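Local structure of arginase, mitochondrial (Medicago truncatula, 6VST) at residues 277-282 against 316-321; 296-301 against 333-338. The protein hydrolyses L-arginine to urea and L-ornithine with the help of two manganese ions per subunit, and also converts agmatine to putrescine. One frame throughout, in Å; residues are numbered along the deposited sequence. Where two conformers were deposited one is given.

Interaction 1. Residues 277-282 against 316-321; sequences IAPGVS and QRDTYD
R317 reaches across to the backbone of V281 and S282, and its guanidinium does most of the polar work between these two loops. NE gives the main bond, to V281 O at 3.1 Å, nearly straight at 163°, with the oxygen lying at the guanidinium edge and in its plane. NH2 adds a weak second bond to the same oxygen, so one carbonyl takes two N-H groups. The chain gets there by folding back: chi1 (-53°) sets CG anti to the carbonyl carbon, and the bends at chi2 and chi3 then turn NE onto V281 O, with CB, CG and CD running alongside that oxygen. A methionine here would probably leave V281 O without its two donors and the 281-282 backbone freer to shift. Next to this, G280 passes so close to D318, 3.7 Å between their CA atoms, that a side chain on the glycine would clash with D318 CB; its CA instead makes a C-H···O contact with R317 O. D318, its CG anti to the backbone N (chi1 -152°), packs OD1 against P279 CG at 3.9 Å; OD1 and G280 N both hydrogen-bond T324 OG1, so one threonine ties both segments. Side chains of Y320 and D321, from two different neighbouring subunits, pack on R317. G280 centres an inverse gamma turn, and V281 packs near D271, a ligand of the second manganese: the arrangement belongs to the loops at the C-terminal strand ends of the arginase α/β fold, which carry its metal site.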
loop_
_atom_site.group_PDB
_atom_site.type_symbol
_atom_site.label_atom_id
_atom_site.label_comp_id
_atom_site.label_asym_id
_atom_site.label_seq_id
_atom_site.Cartn_x
_atom_site.Cartn_y
_atom_site.Cartn_z
ATOM N N ILE D 277 6.554 -14.226 -1.173
ATOM C CA ILE D 277 5.920 -14.638 -2.420
ATOM C C ILE D 277 4.405 -14.601 -2.305
ATOM O O ILE D 277 3.708 -14.238 -3.257
ATOM C CB ILE D 277 6.411 -16.052 -2.801
ATOM C CG1 ILE D 277 7.901 -16.039 -3.135
ATOM C CG2 ILE D 277 5.590 -16.631 -3.958
ATOM C CD1 ILE D 277 8.664 -17.160 -2.498
ATOM N N ALA D 278 3.873 -15.004 -1.154
ATOM C CA ALA D 278 2.438 -15.192 -0.971
ATOM C C ALA D 278 1.989 -14.410 0.252
ATOM O O ALA D 278 1.642 -14.989 1.288
ATOM C CB ALA D 278 2.091 -16.674 -0.840
ATOM N N PRO D 279 1.975 -13.080 0.160
ATOM C CA PRO D 279 1.523 -12.281 1.303
ATOM C C PRO D 279 0.055 -12.449 1.594
ATOM O O PRO D 279 -0.360 -12.233 2.740
ATOM C CB PRO D 279 1.848 -10.842 0.873
ATOM C CG PRO D 279 1.811 -10.893 -0.643
ATOM C CD PRO D 279 2.416 -12.233 -0.965
ATOM N N GLY D 280 -0.734 -12.844 0.591
ATOM C CA GLY D 280 -2.167 -12.945 0.736
ATOM C C GLY D 280 -2.601 -14.277 1.302
ATOM O O GLY D 280 -3.257 -15.061 0.613
ATOM N N VAL D 281 -2.195 -14.541 2.547
ATOM C CA VAL D 281 -2.614 -15.697 3.334
ATOM C C VAL D 281 -2.904 -15.201 4.744
ATOM O O VAL D 281 -2.503 -14.104 5.133
ATOM C CB VAL D 281 -1.545 -16.809 3.391
ATOM C CG1 VAL D 281 -1.255 -17.364 2.009
ATOM C CG2 VAL D 281 -0.254 -16.279 4.047
ATOM N N SER D 282 -3.567 -16.038 5.537
ATOM C CA SER D 282 -3.848 -15.613 6.902
ATOM C C SER D 282 -2.659 -15.788 7.838
ATOM O O SER D 282 -2.504 -14.993 8.769
ATOM C CB SER D 282 -5.060 -16.362 7.453
ATOM O OG SER D 282 -6.216 -15.953 6.765
ATOM N N GLN D 316 -8.094 -10.638 1.003
ATOM C CA GLN D 316 -8.102 -9.454 1.844
ATOM C C GLN D 316 -6.737 -9.145 2.438
ATOM O O GLN D 316 -6.538 -8.025 2.911
ATOM C CB GLN D 316 -9.146 -9.587 2.952
ATOM C CG GLN D 316 -10.547 -9.321 2.455
ATOM C CD GLN D 316 -11.592 -9.735 3.445
ATOM O OE1 GLN D 316 -11.477 -10.782 4.068
ATOM N NE2 GLN D 316 -12.620 -8.911 3.610
ATOM N N ARG D 317 -5.783 -10.070 2.397
ATOM C CA ARG D 317 -4.446 -9.792 2.915
ATOM C C ARG D 317 -3.408 -9.708 1.804
ATOM O O ARG D 317 -2.209 -9.631 2.091
ATOM C CB ARG D 317 -4.046 -10.846 3.951
ATOM C CG ARG D 317 -5.080 -10.992 5.054
ATOM C CD ARG D 317 -4.478 -10.664 6.384
ATOM N NE ARG D 317 -3.351 -11.545 6.636
ATOM C CZ ARG D 317 -2.448 -11.354 7.584
ATOM N NH1 ARG D 317 -2.529 -10.299 8.385
ATOM N NH2 ARG D 317 -1.463 -12.226 7.720
ATOM N N ASP D 318 -3.845 -9.713 0.547
ATOM C CA ASP D 318 -2.963 -9.594 -0.608
ATOM C C ASP D 318 -2.545 -8.141 -0.812
ATOM O O ASP D 318 -3.129 -7.213 -0.244
ATOM C CB ASP D 318 -3.675 -10.111 -1.859
ATOM C CG ASP D 318 -2.721 -10.649 -2.909
ATOM O OD1 ASP D 318 -1.491 -10.585 -2.700
ATOM O OD2 ASP D 318 -3.219 -11.170 -3.935
ATOM N N THR D 319 -1.531 -7.938 -1.650
ATOM C CA THR D 319 -1.168 -6.577 -2.017
ATOM C C THR D 319 -2.057 -6.080 -3.165
ATOM O O THR D 319 -2.750 -6.858 -3.819
ATOM C CB THR D 319 0.326 -6.498 -2.356
ATOM O OG1 THR D 319 0.692 -7.543 -3.263
ATOM C CG2 THR D 319 1.154 -6.654 -1.064
ATOM N N TYR D 320 -2.040 -4.753 -3.391
ATOM C CA TYR D 320 -3.006 -4.146 -4.309
ATOM C C TYR D 320 -2.841 -4.662 -5.733
ATOM O O TYR D 320 -3.808 -4.642 -6.501
ATOM C CB TYR D 320 -2.888 -2.612 -4.255
ATOM C CG TYR D 320 -3.881 -1.748 -5.061
ATOM C CD1 TYR D 320 -3.967 -1.831 -6.443
ATOM C CD2 TYR D 320 -4.669 -0.787 -4.435
ATOM C CE1 TYR D 320 -4.817 -1.014 -7.184
ATOM C CE2 TYR D 320 -5.531 0.034 -5.169
ATOM C CZ TYR D 320 -5.592 -0.083 -6.542
ATOM O OH TYR D 320 -6.421 0.733 -7.283
ATOM N N ASP D 321 -1.657 -5.137 -6.103
ATOM C CA ASP D 321 -1.459 -5.741 -7.417
ATOM C C ASP D 321 -2.046 -7.146 -7.515
ATOM O O ASP D 321 -2.124 -7.698 -8.617
ATOM C CB ASP D 321 0.037 -5.781 -7.755
ATOM C CG ASP D 321 0.898 -6.375 -6.618
ATOM O OD1 ASP D 321 0.369 -7.069 -5.709
ATOM O OD2 ASP D 321 2.127 -6.133 -6.629
#

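Interaction 2. Residues 296-301 against 333-338; sequences NILQNL and RELAAK
This is a largely buried helix-to-helix contact, apolar on one side and polar on the other, in which the end of helix 291-299 and the turn after it meet the last part of helix 323-339 beside the parallel sheet. L298 supplies the apolar side. With CG anti to the backbone N (chi1 172°), it sends CD2 to 3.7 Å from L335 N and CD1 to 3.8 Å from L335 CD1, the two leucine side chains crossing at about a right angle. L335 in turn packs on V266 and I268 of strand 264-269, as expected where helices cover the parallel sheet of the arginase α/β fold. On the polar side, Q299 extends beyond CG and its NE2 bonds E334 OE1 at 3.1 Å. The acceptor lies near the amide plane, yet the donor comes from above the carboxylate, the two planes being 64° apart. E102 helps to fix both groups, its OE1 accepting from Q299 NE2 and its N giving to E334 OE2. K338, bent at chi2 and chi3, curls over the end of helix 291-299: its NZ bonds Q299 O at 3.0 Å, from above the carbonyl plane, and more weakly L301 O, while CE lies 3.4 Å from L298 O.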
loop_
_atom_site.group_PDB
_atom_site.type_symbol
_atom_site.label_atom_id
_atom_site.label_comp_id
_atom_site.label_asym_id
_atom_site.label_seq_id
_atom_site.Cartn_x
_atom_site.Cartn_y
_atom_site.Cartn_z
ATOM N N ASN D 296 9.066 -27.561 -8.835
ATOM C CA ASN D 296 10.026 -28.651 -9.008
ATOM C C ASN D 296 9.468 -29.973 -8.487
ATOM O O ASN D 296 9.664 -31.026 -9.103
ATOM C CB ASN D 296 11.341 -28.330 -8.300
ATOM C CG ASN D 296 12.140 -27.243 -8.994
ATOM O OD1 ASN D 296 11.838 -26.837 -10.124
ATOM N ND2 ASN D 296 13.181 -26.768 -8.315
ATOM N N ILE D 297 8.772 -29.938 -7.355
ATOM C CA ILE D 297 8.219 -31.159 -6.782
ATOM C C ILE D 297 6.985 -31.614 -7.560
ATOM O O ILE D 297 6.832 -32.795 -7.875
ATOM C CB ILE D 297 7.907 -30.938 -5.291
ATOM C CG1 ILE D 297 9.184 -30.549 -4.533
ATOM C CG2 ILE D 297 7.253 -32.173 -4.689
ATOM C CD1 ILE D 297 8.992 -30.349 -3.036
ATOM N N LEU D 298 6.085 -30.681 -7.886
ATOM C CA LEU D 298 4.813 -31.051 -8.502
ATOM C C LEU D 298 4.996 -31.486 -9.957
ATOM O O LEU D 298 4.398 -32.480 -10.390
ATOM C CB LEU D 298 3.837 -29.878 -8.390
ATOM C CG LEU D 298 2.496 -29.956 -9.113
ATOM C CD1 LEU D 298 1.597 -30.994 -8.465
ATOM C CD2 LEU D 298 1.835 -28.589 -9.115
ATOM N N GLN D 299 5.833 -30.771 -10.722
ATOM C CA GLN D 299 6.037 -31.115 -12.130
ATOM C C GLN D 299 6.700 -32.483 -12.292
ATOM O O GLN D 299 6.490 -33.162 -13.307
ATOM C CB GLN D 299 6.865 -30.026 -12.825
ATOM C CG GLN D 299 6.158 -28.665 -12.923
ATOM C CD GLN D 299 7.012 -27.567 -13.586
ATOM O OE1 GLN D 299 8.238 -27.669 -13.661
ATOM N NE2 GLN D 299 6.352 -26.511 -14.067
ATOM N N ASN D 300 7.482 -32.913 -11.305
ATOM C CA ASN D 300 8.166 -34.202 -11.363
ATOM C C ASN D 300 7.421 -35.319 -10.641
ATOM O O ASN D 300 7.902 -36.455 -10.629
ATOM C CB ASN D 300 9.579 -34.069 -10.782
ATOM C CG ASN D 300 10.506 -33.272 -11.683
ATOM O OD1 ASN D 300 10.633 -33.557 -12.877
ATOM N ND2 ASN D 300 11.152 -32.259 -11.117
ATOM N N LEU D 301 6.267 -35.029 -10.045
ATOM C CA LEU D 301 5.519 -36.032 -9.292
ATOM C C LEU D 301 4.975 -37.125 -10.207
ATOM O O LEU D 301 4.277 -36.844 -11.188
ATOM C CB LEU D 301 4.367 -35.362 -8.537
ATOM C CG LEU D 301 3.308 -36.270 -7.896
ATOM C CD1 LEU D 301 3.895 -37.182 -6.834
ATOM C CD2 LEU D 301 2.205 -35.422 -7.302
ATOM N N ARG D 333 -3.032 -23.824 -12.278
ATOM C CA ARG D 333 -2.661 -24.118 -13.660
ATOM C C ARG D 333 -1.691 -25.292 -13.749
ATOM O O ARG D 333 -1.833 -26.155 -14.624
ATOM C CB ARG D 333 -2.043 -22.880 -14.313
ATOM C CG ARG D 333 -3.049 -21.816 -14.760
ATOM C CD ARG D 333 -2.343 -20.453 -14.990
ATOM N NE ARG D 333 -1.334 -20.509 -16.048
ATOM C CZ ARG D 333 -1.378 -19.796 -17.167
ATOM N NH1 ARG D 333 -2.371 -18.943 -17.380
ATOM N NH2 ARG D 333 -0.412 -19.921 -18.064
ATOM N N GLU D 334 -0.690 -25.334 -12.862
ATOM C CA GLU D 334 0.313 -26.391 -12.912
ATOM C C GLU D 334 -0.184 -27.697 -12.302
ATOM O O GLU D 334 0.234 -28.777 -12.741
ATOM C CB GLU D 334 1.596 -25.943 -12.213
ATOM C CG GLU D 334 2.265 -24.746 -12.885
ATOM C CD GLU D 334 2.714 -25.033 -14.311
ATOM O OE1 GLU D 334 3.272 -26.134 -14.554
ATOM O OE2 GLU D 334 2.494 -24.157 -15.186
ATOM N N LEU D 335 -1.055 -27.631 -11.293
ATOM C CA LEU D 335 -1.684 -28.857 -10.812
ATOM C C LEU D 335 -2.597 -29.446 -11.880
ATOM O O LEU D 335 -2.614 -30.665 -12.088
ATOM C CB LEU D 335 -2.451 -28.591 -9.514
ATOM C CG LEU D 335 -3.165 -29.785 -8.860
ATOM C CD1 LEU D 335 -2.189 -30.922 -8.565
ATOM C CD2 LEU D 335 -3.904 -29.362 -7.598
ATOM N N ALA D 336 -3.342 -28.589 -12.593
ATOM C CA ALA D 336 -4.225 -29.084 -13.644
ATOM C C ALA D 336 -3.429 -29.763 -14.752
ATOM O O ALA D 336 -3.862 -30.780 -15.303
ATOM C CB ALA D 336 -5.079 -27.945 -14.212
ATOM N N ALA D 337 -2.259 -29.219 -15.083
ATOM C CA ALA D 337 -1.430 -29.819 -16.119
ATOM C C ALA D 337 -1.004 -31.231 -15.741
ATOM O O ALA D 337 -0.928 -32.114 -16.602
ATOM C CB ALA D 337 -0.209 -28.939 -16.381
ATOM N N LYS D 338 -0.739 -31.470 -14.455
ATOM C CA LYS D 338 -0.325 -32.794 -14.003
ATOM C C LYS D 338 -1.505 -33.744 -13.805
ATOM O O LYS D 338 -1.336 -34.960 -13.941
ATOM C CB LYS D 338 0.484 -32.674 -12.704
ATOM C CG LYS D 338 1.876 -32.071 -12.884
ATOM C CD LYS D 338 2.767 -32.924 -13.812
ATOM C CE LYS D 338 3.230 -34.211 -13.134
ATOM N NZ LYS D 338 4.201 -34.960 -13.978
#

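How the interactions relate
Read from the N terminus, the chain runs through 277-282, in the loop after strand 264-269, and then through 296-301 at the end of helix 291-299. It next forms strand 305-311, passes 316-321 in the following loop, and ends along helix 323-339, where 333-338 lies. Interaction 1 closes a loop of 33 intervening residues and interaction 2 one of 31; the two cross, because their segments alternate. Both thus join the same two successive strand-loop-helix units, interaction 1 through the loops that follow the strands and interaction 2 through the helices that follow those loops. Their centres are 23 Å apart and they do not touch.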